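Local atomic coordinates of beta 1-3 glucanase (PDB entry 5H4E), a protein that probably hydrolyses beta-1,3-glucans, acting as a bacterial beta-1,3-glucanase of glycoside hydrolase family 64. Residues Y234-T239 and V311-A316; G249-H254 and Y269-H274. All blocks are in the same frame, centred on the assembly; numbering follows the deposited sequence.

Interaction 1: Y234-T239 and V311-A316; sequences YSYYAT and VMLDPA
With CG anti to the carbonyl carbon (chi1 -78°), Tyr237 sends its ring toward Met312, while Tyr236, whose CG lies anti to the backbone N (chi1 -175°), swings its own ring toward Leu313. The pair thus joins segment 234-239, which lies on helix 227-236, to a type I beta turn, Val311 to Asp314, closed by a 2.8 Å bond from Asp314 N to Val311 O. The turn presents the carbonyl of Met312, and Tyr237 OH donates to Met312 O over 2.6 Å. The donor lies in the carbonyl plane on a lone pair, at a C=O to donor angle of 141°, and the oxygen sits at the edge of the phenol ring, near its plane. The amide of the preceding peptide is held too: Met312 N is hydrogen-bonded to Tyr229 OH of helix 227-236, so two tyrosines grip this residue's backbone. Around the bond the contact is apolar. Leu313 sets one branch, CD2, against both rings, 3.6 Å from Tyr236 CD2 and 3.9 Å from Tyr237 CE2. Tyr236 CD2 in turn stands 3.8 Å above the plane of the Tyr237 ring, offset toward its rim, which steadies that ring from one face. The Met312 side chain also packs on Val303, Ala306 and Phe307 of helix 294-309, and its CE lies a loose 4.4 Å from Tyr237 CE2. Leu242 of strand 242-246 packs against Tyr237, Met312 and Pro315 together. Beside the phenol oxygen, Pro315 CD approaches Tyr237 OH to 3.8 Å.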
loop_
_atom_site.group_PDB
_atom_site.type_symbol
_atom_site.label_atom_id
_atom_site.label_comp_id
_atom_site.label_asym_id
_atom_site.label_seq_id
_atom_site.Cartn_x
_atom_site.Cartn_y
_atom_site.Cartn_z
ATOM N N TYR A 234 16.985 -3.298 -20.835
ATOM C CA TYR A 234 18.174 -4.106 -20.541
ATOM C C TYR A 234 19.169 -4.180 -21.721
ATOM O O TYR A 234 20.385 -4.205 -21.516
ATOM C CB TYR A 234 17.758 -5.507 -20.102
ATOM C CG TYR A 234 17.630 -5.615 -18.608
ATOM C CD1 TYR A 234 16.786 -4.760 -17.895
ATOM C CD2 TYR A 234 18.366 -6.553 -17.895
ATOM C CE1 TYR A 234 16.669 -4.860 -16.503
ATOM C CE2 TYR A 234 18.257 -6.656 -16.514
ATOM C CZ TYR A 234 17.411 -5.813 -15.826
ATOM O OH TYR A 234 17.317 -5.928 -14.459
ATOM N N SER A 235 18.647 -4.188 -22.941
ATOM C CA SER A 235 19.483 -4.202 -24.142
ATOM C C SER A 235 20.242 -2.881 -24.271
ATOM O O SER A 235 21.454 -2.856 -24.533
ATOM C CB SER A 235 18.616 -4.462 -25.378
ATOM O OG SER A 235 19.365 -4.410 -26.584
ATOM N N TYR A 236 19.523 -1.783 -24.058
ATOM C CA TYR A 236 20.100 -0.450 -24.120
ATOM C C TYR A 236 21.238 -0.274 -23.116
ATOM O O TYR A 236 22.326 0.161 -23.486
ATOM C CB TYR A 236 19.009 0.606 -23.885
ATOM C CG TYR A 236 19.503 2.021 -24.063
ATOM C CD1 TYR A 236 19.641 2.571 -25.339
ATOM C CD2 TYR A 236 19.854 2.801 -22.964
ATOM C CE1 TYR A 236 20.110 3.869 -25.513
ATOM C CE2 TYR A 236 20.323 4.108 -23.125
ATOM C CZ TYR A 236 20.444 4.633 -24.401
ATOM O OH TYR A 236 20.913 5.920 -24.563
ATOM N N TYR A 237 20.995 -0.641 -21.853
ATOM C CA TYR A 237 21.949 -0.386 -20.779
ATOM C C TYR A 237 23.063 -1.437 -20.720
ATOM O O TYR A 237 23.917 -1.392 -19.840
ATOM C CB TYR A 237 21.216 -0.277 -19.422
ATOM C CG TYR A 237 20.539 1.076 -19.234
ATOM C CD1 TYR A 237 21.256 2.257 -19.407
ATOM C CD2 TYR A 237 19.177 1.175 -18.948
ATOM C CE1 TYR A 237 20.650 3.496 -19.270
ATOM C CE2 TYR A 237 18.562 2.417 -18.799
ATOM C CZ TYR A 237 19.308 3.574 -18.962
ATOM O OH TYR A 237 18.729 4.812 -18.830
ATOM N N ALA A 238 23.071 -2.365 -21.669
ATOM C CA ALA A 238 24.233 -3.233 -21.840
ATOM C C ALA A 238 25.434 -2.417 -22.321
ATOM O O ALA A 238 26.579 -2.726 -21.994
ATOM C CB ALA A 238 23.931 -4.352 -22.810
ATOM N N THR A 239 25.169 -1.358 -23.081
ATOM C CA THR A 239 26.250 -0.551 -23.630
ATOM C C THR A 239 26.143 0.941 -23.304
ATOM O O THR A 239 26.964 1.734 -23.757
ATOM C CB THR A 239 26.322 -0.719 -25.148
ATOM O OG1 THR A 239 25.049 -0.403 -25.726
ATOM C CG2 THR A 239 26.670 -2.153 -25.502
ATOM N N VAL A 311 10.238 5.708 -17.291
ATOM C CA VAL A 311 11.299 6.704 -17.416
ATOM C C VAL A 311 12.685 6.078 -17.229
ATOM O O VAL A 311 13.652 6.786 -16.931
ATOM C CB VAL A 311 11.133 7.869 -16.399
ATOM C CG1 VAL A 311 10.026 8.832 -16.843
ATOM C CG2 VAL A 311 10.885 7.338 -14.977
ATOM N N MET A 312 12.780 4.759 -17.422
ATOM C CA MET A 312 14.049 4.051 -17.254
ATOM C C MET A 312 15.143 4.617 -18.170
ATOM O O MET A 312 16.326 4.566 -17.841
ATOM C CB MET A 312 13.860 2.546 -17.503
ATOM C CG MET A 312 13.507 1.757 -16.223
ATOM S SD MET A 312 14.802 1.876 -14.963
ATOM C CE MET A 312 16.065 0.768 -15.617
ATOM N N LEU A 313 14.744 5.184 -19.302
ATOM C CA LEU A 313 15.723 5.766 -20.228
ATOM C C LEU A 313 15.979 7.255 -19.990
ATOM O O LEU A 313 16.692 7.892 -20.765
ATOM C CB LEU A 313 15.267 5.546 -21.672
ATOM C CG LEU A 313 15.109 4.070 -22.039
ATOM C CD1 LEU A 313 14.478 3.879 -23.403
ATOM C CD2 LEU A 313 16.445 3.347 -21.963
ATOM N N ASP A 314 15.400 7.815 -18.931
ATOM C CA ASP A 314 15.586 9.240 -18.631
ATOM C C ASP A 314 15.839 9.467 -17.143
ATOM O O ASP A 314 15.026 10.108 -16.465
ATOM C CB ASP A 314 14.355 10.044 -19.088
ATOM C CG ASP A 314 14.575 11.559 -19.045
ATOM O OD1 ASP A 314 15.733 12.020 -18.946
ATOM O OD2 ASP A 314 13.576 12.295 -19.137
ATOM N N PRO A 315 16.962 8.942 -16.624
ATOM C CA PRO A 315 17.261 9.071 -15.187
ATOM C C PRO A 315 17.343 10.514 -14.671
ATOM O O PRO A 315 17.028 10.742 -13.502
ATOM C CB PRO A 315 18.624 8.384 -15.049
ATOM C CG PRO A 315 19.219 8.431 -16.424
ATOM C CD PRO A 315 18.042 8.248 -17.348
ATOM N N ALA A 316 17.743 11.472 -15.505
ATOM C CA ALA A 316 17.810 12.863 -15.049
ATOM C C ALA A 316 16.451 13.365 -14.541
ATOM O O ALA A 316 16.388 14.293 -13.741
ATOM C CB ALA A 316 18.322 13.771 -16.166
#

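Interaction 2: G249-H254 and Y269-H274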
loop_
_atom_site.group_PDB
_atom_site.type_symbol
_atom_site.label_atom_id
_atom_site.label_comp_id
_atom_site.label_asym_id
_atom_site.label_seq_id
_atom_site.Cartn_x
_atom_site.Cartn_y
_atom_site.Cartn_z
ATOM N N GLY A 249 23.207 9.180 -2.604
ATOM C CA GLY A 249 24.395 9.428 -3.400
ATOM C C GLY A 249 24.121 9.232 -4.874
ATOM O O GLY A 249 22.961 9.142 -5.288
ATOM N N THR A 250 25.185 9.164 -5.670
ATOM C CA THR A 250 25.037 8.944 -7.105
ATOM C C THR A 250 25.424 7.519 -7.486
ATOM O O THR A 250 26.538 7.049 -7.195
ATOM C CB THR A 250 25.878 9.939 -7.926
ATOM O OG1 THR A 250 25.501 11.277 -7.582
ATOM C CG2 THR A 250 25.646 9.726 -9.428
ATOM N N TYR A 251 24.490 6.838 -8.139
ATOM C CA TYR A 251 24.687 5.467 -8.572
ATOM C C TYR A 251 24.793 5.394 -10.089
ATOM O O TYR A 251 24.099 6.119 -10.790
ATOM C CB TYR A 251 23.534 4.586 -8.098
ATOM C CG TYR A 251 23.360 4.529 -6.599
ATOM C CD1 TYR A 251 23.995 3.549 -5.844
ATOM C CD2 TYR A 251 22.544 5.448 -5.936
ATOM C CE1 TYR A 251 23.834 3.483 -4.467
ATOM C CE2 TYR A 251 22.380 5.397 -4.554
ATOM C CZ TYR A 251 23.022 4.410 -3.829
ATOM O OH TYR A 251 22.853 4.345 -2.464
ATOM N N SER A 252 25.649 4.517 -10.598
ATOM C CA SER A 252 25.747 4.333 -12.034
ATOM C C SER A 252 25.727 2.851 -12.370
ATOM O O SER A 252 26.441 2.065 -11.764
ATOM C CB SER A 252 27.018 5.000 -12.573
ATOM O OG SER A 252 26.980 5.095 -13.987
ATOM N N GLY A 253 24.916 2.457 -13.340
ATOM C CA GLY A 253 24.742 1.047 -13.607
ATOM C C GLY A 253 24.809 0.676 -15.069
ATOM O O GLY A 253 24.667 1.534 -15.946
ATOM N N HIS A 254 25.037 -0.611 -15.323
ATOM C CA HIS A 254 25.027 -1.161 -16.671
ATOM C C HIS A 254 24.668 -2.636 -16.601
ATOM O O HIS A 254 24.863 -3.281 -15.574
ATOM C CB HIS A 254 26.380 -0.954 -17.382
ATOM C CG HIS A 254 27.549 -1.586 -16.682
ATOM N ND1 HIS A 254 27.586 -1.784 -15.321
ATOM C CD2 HIS A 254 28.734 -2.033 -17.159
ATOM C CE1 HIS A 254 28.737 -2.343 -14.988
ATOM N NE2 HIS A 254 29.453 -2.499 -16.086
ATOM N N TYR A 269 31.972 -1.413 -9.473
ATOM C CA TYR A 269 30.624 -1.896 -9.739
ATOM C C TYR A 269 30.383 -3.221 -9.028
ATOM O O TYR A 269 30.841 -4.270 -9.483
ATOM C CB TYR A 269 30.385 -2.049 -11.239
ATOM C CG TYR A 269 30.311 -0.727 -11.981
ATOM C CD1 TYR A 269 29.114 -0.279 -12.530
ATOM C CD2 TYR A 269 31.436 0.072 -12.135
ATOM C CE1 TYR A 269 29.044 0.921 -13.211
ATOM C CE2 TYR A 269 31.374 1.276 -12.825
ATOM C CZ TYR A 269 30.175 1.691 -13.356
ATOM O OH TYR A 269 30.105 2.881 -14.042
ATOM N N ASN A 270 29.652 -3.162 -7.915
ATOM C CA ASN A 270 29.420 -4.344 -7.077
ATOM C C ASN A 270 28.045 -4.350 -6.409
ATOM O O ASN A 270 27.806 -5.092 -5.455
ATOM C CB ASN A 270 30.514 -4.453 -6.009
ATOM C CG ASN A 270 30.761 -3.144 -5.287
ATOM O OD1 ASN A 270 29.827 -2.388 -4.991
ATOM N ND2 ASN A 270 32.029 -2.858 -5.010
ATOM N N LEU A 271 27.143 -3.521 -6.916
ATOM C CA LEU A 271 25.784 -3.473 -6.393
ATOM C C LEU A 271 24.835 -4.049 -7.438
ATOM O O LEU A 271 24.736 -3.528 -8.548
ATOM C CB LEU A 271 25.411 -2.043 -6.016
ATOM C CG LEU A 271 26.331 -1.361 -5.000
ATOM C CD1 LEU A 271 26.097 0.132 -4.972
ATOM C CD2 LEU A 271 26.128 -1.942 -3.596
ATOM N N TYR A 272 24.143 -5.131 -7.083
ATOM C CA TYR A 272 23.420 -5.932 -8.067
ATOM C C TYR A 272 21.897 -5.925 -7.979
ATOM O O TYR A 272 21.329 -6.061 -6.899
ATOM C CB TYR A 272 23.869 -7.391 -7.971
ATOM C CG TYR A 272 25.209 -7.661 -8.595
ATOM C CD1 TYR A 272 25.302 -8.305 -9.815
ATOM C CD2 TYR A 272 26.379 -7.272 -7.964
ATOM C CE1 TYR A 272 26.517 -8.554 -10.396
ATOM C CE2 TYR A 272 27.607 -7.517 -8.541
ATOM C CZ TYR A 272 27.664 -8.155 -9.760
ATOM O OH TYR A 272 28.883 -8.400 -10.344
ATOM N N ILE A 273 21.254 -5.797 -9.134
ATOM C CA ILE A 273 19.944 -6.396 -9.331
ATOM C C ILE A 273 20.211 -7.720 -10.045
ATOM O O ILE A 273 20.710 -7.743 -11.172
ATOM C CB ILE A 273 18.980 -5.529 -10.159
ATOM C CG1 ILE A 273 18.846 -4.130 -9.572
ATOM C CG2 ILE A 273 17.617 -6.185 -10.245
ATOM C CD1 ILE A 273 17.849 -3.281 -10.324
ATOM N N HIS A 274 19.918 -8.827 -9.373
ATOM C CA HIS A 274 20.173 -10.143 -9.944
ATOM C C HIS A 274 19.071 -10.610 -10.879
ATOM O O HIS A 274 18.051 -11.135 -10.449
ATOM C CB HIS A 274 20.384 -11.156 -8.818
ATOM C CG HIS A 274 21.568 -10.842 -7.962
ATOM N ND1 HIS A 274 22.849 -11.214 -8.303
ATOM C CD2 HIS A 274 21.672 -10.158 -6.798
ATOM C CE1 HIS A 274 23.691 -10.786 -7.380
ATOM N NE2 HIS A 274 23.002 -10.143 -6.455
#
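Gly253 and Tyr269 bring the two backbones closest, with their CA atoms 7.6 Å apart, too far for direct strand pairing. Strand 259-264 lies between the two segments in the sheet and runs antiparallel to each, so strands 249-256 and 271-273 share a general direction. Side chains therefore reach across from one to the other. Tyr269, placed where the chain comes up to the bulge made by Asn270 and Leu271 opposite Phe262, lays its ring along 252-254. Its CE1 comes within 3.2 Å of Ser252 O, and its edge meets Gly253 CA. The phenol OH passes Ser252 OG at 3.8 Å; both are instead hydrogen-bonded to Glu241 OE1, a shared acceptor that fixes the far end of the tyrosine beside the serine. His254 takes the first torsion that sets CG between the backbone N and the carbonyl carbon (chi1 59°), which carries the imidazole over to Tyr269. His254 CE1 lies 3.2 Å from Tyr269 CD1, a close approach. The rings meet obliquely, centroids 4.6 Å apart and planes at 63°, with His254 NE2 over one face of the phenol. A hydrogen bond from His254 ND1 to Val261 O of the intervening strand limits rotation of the imidazole. Deeper in, Leu271 CD1 meets the edge of the Tyr251 ring, 4.1 Å from CE1, and both residues rest on Ile299 of helix 294-309. The arrangement is that of an antiparallel beta meander, with a classic beta bulge where its last two strands meet and a helix packed on one face.

Both segments of interaction 2 fall, in sequence, between the two segments of interaction 1, and their centres lie about 13 Å apart, each about 27 Å from the centre of the chain. The two touch directly: Tyr237 O packs 3.5 Å from His254 CB, and Tyr234 OH comes within 4.2 Å of Ile273 CG2. A backbone hydrogen bond between Tyr237 and Val255 further ties segment 234-239 to strand 249-256. Helix 294-309 serves both contacts, receiving Met312 at one part of its length and Leu271 at another. Strand 242-246 likewise bridges them, since it pairs with strand 249-256 and meets Pro315 through Leu242 and Phe244.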